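Local structure of gigastasin (Haementeria ghilianii, 5UBM) at residues 31-36 with 66-71. The protein probably acts as an inhibitor of serine proteases, as related leech antistasin-type proteins do. Residues are numbered along the deposited sequence; the frame is centred on the assembly and turned at random.
Sequences SWDLKC and CRKCLC
Asp33 meets Lys68 as a carboxylate set against the aliphatic root of a lysine: Asp33 OD2 lies 3.5 Å from Lys68 CG, whereas Lys68 NZ is 5.7 Å from Asp33 OD2. No hydrogen bond or salt bridge joins the two segments, although the opposite charges are near enough that a weak electrostatic attraction is likely. With chi1 of -59°, Lys68 CG sits beside its own backbone N, and from there the extended chain carries the ammonium away from the acid it passes. The other carboxylate oxygen, Asp33 OD1, faces the lysine backbone, 4.1 Å from Lys68 CA. Asp33 itself is presented by a type I beta turn from Ser31 to Leu34, closed by Leu34 N to Ser31 O and reinforced by an ST turn in which Asp33 N donates to Ser31 OG over 3.2 Å at 161°. Were the acid replaced by an alanine, Lys68 CG would probably lose its partner on this side and the ammonium would probably be left without this nearby opposite charge. Next along the turn, Leu34 touches the first residue of the segment 66-71, its CD1 methyl resting 4.2 Å from Cys66 SG. That sulfur is bonded to Cys45 in the strand 44-45, which pairs antiparallel with 34-35, so the leucine packs against a crosslink starting from its own sheet partner. Further disulfides tie Cys69 to Cys50 and Cys71 to Cys54. Little regular structure and cystines in place of a broad apolar core are characteristic of disulfide-rich antistasin-like domains, here packed against the hairpin formed by 34-35 and 44-45.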
ATOM      1  N   SER C  31      -9.186 -21.786  25.029  1.00 71.26           N
ATOM      2  CA  SER C  31      -9.821 -20.526  25.389  1.00 68.18           C
ATOM      3  C   SER C  31      -8.800 -19.560  25.965  1.00 67.32           C
ATOM      4  O   SER C  31      -7.906 -19.970  26.704  1.00 70.92           O
ATOM      5  CB  SER C  31     -10.949 -20.759  26.393  1.00 72.40           C
ATOM      6  OG  SER C  31     -11.545 -19.533  26.780  1.00 74.50           O
ATOM      7  N   TRP C  32      -8.933 -18.280  25.628  1.00 63.57           N
ATOM      8  CA  TRP C  32      -8.012 -17.269  26.140  1.00 61.94           C
ATOM      9  C   TRP C  32      -8.380 -16.859  27.562  1.00 63.36           C
ATOM     10  O   TRP C  32      -7.669 -16.081  28.196  1.00 62.88           O
ATOM     11  CB  TRP C  32      -7.985 -16.043  25.224  1.00 58.21           C
ATOM     12  CG  TRP C  32      -7.367 -16.320  23.889  1.00 59.32           C
ATOM     13  CD1 TRP C  32      -8.002 -16.350  22.681  1.00 58.57           C
ATOM     14  CD2 TRP C  32      -5.995 -16.634  23.630  1.00 55.07           C
ATOM     15  NE1 TRP C  32      -7.108 -16.656  21.685  1.00 56.59           N
ATOM     16  CE2 TRP C  32      -5.868 -16.834  22.240  1.00 57.98           C
ATOM     17  CE3 TRP C  32      -4.860 -16.762  24.435  1.00 55.88           C
ATOM     18  CZ2 TRP C  32      -4.650 -17.153  21.639  1.00 55.68           C
ATOM     19  CZ3 TRP C  32      -3.653 -17.080  23.837  1.00 55.09           C
ATOM     20  CH2 TRP C  32      -3.557 -17.268  22.452  1.00 53.70           C
ATOM     21  N   ASP C  33      -9.490 -17.394  28.058  1.00 66.98           N
ATOM     22  CA  ASP C  33      -9.888 -17.187  29.446  1.00 71.70           C
ATOM     23  C   ASP C  33      -9.145 -18.145  30.374  1.00 72.52           C
ATOM     24  O   ASP C  33      -9.376 -18.146  31.580  1.00 73.33           O
ATOM     25  CB  ASP C  33     -11.396 -17.371  29.605  1.00 76.76           C
ATOM     26  CG  ASP C  33     -12.191 -16.396  28.764  1.00 78.66           C
ATOM     27  OD1 ASP C  33     -11.759 -15.229  28.642  1.00 77.85           O
ATOM     28  OD2 ASP C  33     -13.245 -16.799  28.227  1.00 79.62           O
ATOM     29  N   LEU C  34      -8.259 -18.958  29.802  1.00 73.86           N
ATOM     30  CA  LEU C  34      -7.527 -19.971  30.557  1.00 77.80           C
ATOM     31  C   LEU C  34      -6.012 -19.817  30.399  1.00 80.10           C
ATOM     32  O   LEU C  34      -5.538 -19.189  29.453  1.00 78.48           O
ATOM     33  CB  LEU C  34      -7.960 -21.377  30.120  1.00 80.04           C
ATOM     34  CG  LEU C  34      -9.288 -21.950  30.635  1.00 83.81           C
ATOM     35  CD1 LEU C  34     -10.492 -21.276  29.998  1.00 83.89           C
ATOM     36  CD2 LEU C  34      -9.348 -23.452  30.405  1.00 86.60           C
ATOM     37  N   LYS C  35      -5.257 -20.399  31.329  1.00 84.86           N
ATOM     38  CA  LYS C  35      -3.797 -20.341  31.292  1.00 85.98           C
ATOM     39  C   LYS C  35      -3.190 -21.615  31.871  1.00 91.75           C
ATOM     40  O   LYS C  35      -3.631 -22.096  32.910  1.00 95.43           O
ATOM     41  CB  LYS C  35      -3.294 -19.123  32.050  1.00 84.78           C
ATOM     42  N   CYS C  36      -2.170 -22.153  31.208  1.00105.55           N
ATOM     43  CA  CYS C  36      -1.596 -23.435  31.615  1.00109.52           C
ATOM     44  C   CYS C  36      -0.483 -23.283  32.656  1.00114.52           C
ATOM     45  O   CYS C  36       0.110 -22.213  32.790  1.00117.03           O
ATOM     46  CB  CYS C  36      -1.064 -24.182  30.392  1.00107.56           C
ATOM     47  SG  CYS C  36      -0.543 -25.869  30.744  1.00196.08           S
ATOM     48  N   CYS C  66     -15.116 -20.105  34.405  1.00 95.82           N
ATOM     49  CA  CYS C  66     -14.069 -19.095  34.508  1.00 95.34           C
ATOM     50  C   CYS C  66     -14.623 -17.733  34.123  1.00 91.81           C
ATOM     51  O   CYS C  66     -15.442 -17.626  33.213  1.00 86.93           O
ATOM     52  CB  CYS C  66     -12.881 -19.447  33.612  1.00 95.81           C
ATOM     53  SG  CYS C  66     -12.285 -21.137  33.785  1.00159.83           S
ATOM     54  N   ARG C  67     -14.169 -16.692  34.812  1.00 94.97           N
ATOM     55  CA  ARG C  67     -14.652 -15.342  34.546  1.00 94.25           C
ATOM     56  C   ARG C  67     -14.177 -14.822  33.192  1.00 89.29           C
ATOM     57  O   ARG C  67     -12.974 -14.736  32.931  1.00 87.26           O
ATOM     58  CB  ARG C  67     -14.202 -14.385  35.650  1.00 98.23           C
ATOM     59  CG  ARG C  67     -14.902 -13.038  35.604  1.00 99.00           C
ATOM     60  CD  ARG C  67     -14.194 -12.006  36.462  1.00101.68           C
ATOM     61  NE  ARG C  67     -12.903 -11.628  35.897  1.00100.59           N
ATOM     62  CZ  ARG C  67     -12.132 -10.658  36.377  1.00102.95           C
ATOM     63  NH1 ARG C  67     -12.523  -9.962  37.437  1.00107.05           N
ATOM     64  NH2 ARG C  67     -10.971 -10.383  35.799  1.00101.33           N
ATOM     65  N   LYS C  68     -15.130 -14.480  32.330  1.00 86.26           N
ATOM     66  CA  LYS C  68     -14.817 -13.836  31.061  1.00 80.81           C
ATOM     67  C   LYS C  68     -14.667 -12.335  31.262  1.00 80.24           C
ATOM     68  O   LYS C  68     -15.024 -11.801  32.314  1.00 83.19           O
ATOM     69  CB  LYS C  68     -15.907 -14.113  30.024  1.00 77.63           C
ATOM     70  CG  LYS C  68     -16.138 -15.578  29.723  1.00 80.79           C
ATOM     71  CD  LYS C  68     -17.307 -15.752  28.766  1.00 81.36           C
ATOM     72  CE  LYS C  68     -17.611 -17.222  28.529  1.00 85.70           C
ATOM     73  NZ  LYS C  68     -18.849 -17.423  27.729  1.00 86.13           N
ATOM     74  N   CYS C  69     -14.134 -11.650  30.257  1.00 76.85           N
ATOM     75  CA  CYS C  69     -14.126 -10.195  30.276  1.00 73.34           C
ATOM     76  C   CYS C  69     -15.263  -9.690  29.396  1.00 68.22           C
ATOM     77  O   CYS C  69     -15.053  -8.963  28.423  1.00 65.40           O
ATOM     78  CB  CYS C  69     -12.774  -9.645  29.824  1.00 69.77           C
ATOM     79  SG  CYS C  69     -11.555  -9.588  31.165  1.00 77.94           S
ATOM     80  N   LEU C  70     -16.472 -10.107  29.760  1.00 66.11           N
ATOM     81  CA  LEU C  70     -17.688  -9.761  29.042  1.00 66.24           C
ATOM     82  C   LEU C  70     -18.851  -9.782  30.017  1.00 69.65           C
ATOM     83  O   LEU C  70     -19.010 -10.739  30.774  1.00 76.60           O
ATOM     84  CB  LEU C  70     -17.940 -10.734  27.891  1.00 68.72           C
ATOM     85  CG  LEU C  70     -19.181 -10.470  27.035  1.00 70.15           C
ATOM     86  CD1 LEU C  70     -19.045  -9.154  26.282  1.00 67.16           C
ATOM     87  CD2 LEU C  70     -19.428 -11.624  26.071  1.00 69.44           C
ATOM     88  N   CYS C  71     -19.663  -8.731  30.000  1.00 67.76           N
ATOM     89  CA  CYS C  71     -20.736  -8.583  30.985  1.00 71.44           C
ATOM     90  C   CYS C  71     -22.005  -9.342  30.589  1.00 71.06           C
ATOM     91  O   CYS C  71     -22.231  -9.622  29.412  1.00 69.42           O
ATOM     92  CB  CYS C  71     -21.056  -7.100  31.194  1.00 70.85           C
ATOM     93  SG  CYS C  71     -19.618  -6.091  31.624  1.00 78.08           S
TER